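Local structure of divalent cation tolerance protein (Thermus thermophilus, 1NZA) at residues 4-9 with 83-88. The protein is a homotrimeric member of the CutA family that is probably involved in resistance toward heavy metals and binds metal ions. Residues are numbered along the deposited sequence; the frame is centred on the assembly and turned at random.
With NA (sodium ion), chain B.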
# COMPACT_ATOMS: atom_id res chain seq x y z
N VAL A 4 6.65 5.53 -3.56
CA VAL A 4 6.45 4.10 -3.33
C VAL A 4 5.69 3.68 -4.58
O VAL A 4 4.55 4.10 -4.80
CB VAL A 4 5.57 3.81 -2.10
CG1 VAL A 4 5.25 2.31 -2.06
CG2 VAL A 4 6.31 4.20 -0.82
N VAL A 5 6.34 2.88 -5.43
CA VAL A 5 5.72 2.43 -6.67
C VAL A 5 5.12 1.05 -6.54
O VAL A 5 5.77 0.13 -6.02
CB VAL A 5 6.77 2.43 -7.81
CG1 VAL A 5 6.21 1.76 -9.04
CG2 VAL A 5 7.16 3.86 -8.13
N LEU A 6 3.88 0.90 -6.98
CA LEU A 6 3.19 -0.39 -6.93
C LEU A 6 3.25 -1.04 -8.31
O LEU A 6 3.04 -0.38 -9.33
CB LEU A 6 1.72 -0.21 -6.54
CG LEU A 6 1.39 0.57 -5.26
CD1 LEU A 6 -0.10 0.45 -4.96
CD2 LEU A 6 2.20 0.05 -4.12
N ILE A 7 3.53 -2.34 -8.33
CA ILE A 7 3.60 -3.10 -9.57
C ILE A 7 3.07 -4.49 -9.23
O ILE A 7 3.43 -5.04 -8.20
CB ILE A 7 5.06 -3.29 -10.05
CG1 ILE A 7 5.74 -1.93 -10.27
CG2 ILE A 7 5.08 -4.08 -11.37
CD1 ILE A 7 7.23 -2.04 -10.49
N THR A 8 2.20 -5.03 -10.06
CA THR A 8 1.73 -6.39 -9.80
C THR A 8 2.32 -7.26 -10.90
O THR A 8 2.53 -6.79 -12.02
CB THR A 8 0.20 -6.49 -9.78
OG1 THR A 8 -0.34 -5.80 -10.90
CG2 THR A 8 -0.35 -5.89 -8.49
N VAL A 9 2.61 -8.51 -10.56
CA VAL A 9 3.20 -9.47 -11.49
C VAL A 9 2.47 -10.81 -11.37
O VAL A 9 1.84 -11.10 -10.36
CB VAL A 9 4.71 -9.64 -11.20
CG1 VAL A 9 5.42 -8.28 -11.33
CG2 VAL A 9 4.92 -10.18 -9.79
N VAL A 83 2.26 2.20 -10.83
CA VAL A 83 1.71 3.44 -10.30
C VAL A 83 2.55 3.93 -9.12
O VAL A 83 2.90 3.15 -8.24
CB VAL A 83 0.25 3.27 -9.84
CG1 VAL A 83 -0.61 2.75 -10.99
CG2 VAL A 83 0.17 2.33 -8.64
N ALA A 84 2.87 5.22 -9.12
CA ALA A 84 3.68 5.80 -8.06
C ALA A 84 2.84 6.62 -7.08
O ALA A 84 2.02 7.44 -7.49
CB ALA A 84 4.77 6.69 -8.66
N LEU A 85 3.06 6.37 -5.79
CA LEU A 85 2.36 7.10 -4.73
C LEU A 85 3.41 8.00 -4.10
O LEU A 85 4.51 7.57 -3.79
CB LEU A 85 1.82 6.13 -3.69
CG LEU A 85 0.96 4.98 -4.22
CD1 LEU A 85 0.53 4.12 -3.06
CD2 LEU A 85 -0.25 5.52 -4.96
N PRO A 86 3.07 9.28 -3.87
CA PRO A 86 4.06 10.18 -3.28
C PRO A 86 4.32 9.97 -1.79
O PRO A 86 3.40 9.70 -1.03
CB PRO A 86 3.48 11.55 -3.57
CG PRO A 86 2.00 11.31 -3.38
CD PRO A 86 1.78 9.97 -4.08
N ILE A 87 5.59 10.08 -1.39
CA ILE A 87 5.96 9.97 0.01
C ILE A 87 5.96 11.39 0.57
O ILE A 87 6.81 12.22 0.20
CB ILE A 87 7.36 9.34 0.19
CG1 ILE A 87 7.31 7.85 -0.20
CG2 ILE A 87 7.83 9.50 1.65
CD1 ILE A 87 8.65 7.13 -0.16
N ALA A 88 4.99 11.68 1.44
CA ALA A 88 4.86 13.01 2.05
C ALA A 88 5.96 13.28 3.07
O ALA A 88 6.45 14.41 3.17
CB ALA A 88 3.50 13.13 2.72
NA NA B . -2.18 -6.67 -11.96
O HOH W 1 -3.46 -4.84 -10.75
O HOH W 2 -4.22 -7.48 -12.95
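V4, V5 and L6 of the central strand 2-9 pair antiparallel with L85, A84 and V83 of strand 82-86, joining two strands of the ferredoxin-like CutA core. Four backbone hydrogen bonds hold the ladder, two for each of the pairs V4-L85 and L6-V83. The shortest runs from L6 N to V83 O at 2.8 Å, nearly in line with the carbonyl, whereas L85 N meets V4 O at 2.9 Å from above the carbonyl plane. V83 O also receives a CA-H contact from V5 CA at 3.3 Å.

Packing is closest beside the L6-V83 pair. With CG1 anti to the carbonyl carbon (chi1 -56°), V83 turns CG2 to within 3.6 Å of L6 CB; the two side chains meet at a slant. On the same face L6 CD1 only grazes L85 CD1, at 4.2 Å. On the opposite face V5 CG2 lies 3.7 Å from A84 CB, and F64 of helix 64-74 packs on both residues. At the other end I87 crosses V4 almost perpendicularly, its CD1 3.8 Å from V4 CG2; here the contact loosens toward solvent, with P86 partly exposed and A88 exposed.

Farther along strand 2-9 the segments part, and T8 OG1 binds sodium at 2.3 Å, with E52 and two waters as further ligands. A second subunit continues the sheet by pairing with V83 and A84, while L85 of the third packs on V4 and L85. The inward backbone groups of V4, L6, V83 and L85 are thus paired within a buried aliphatic contact, while V5 bonds V57 on its other side.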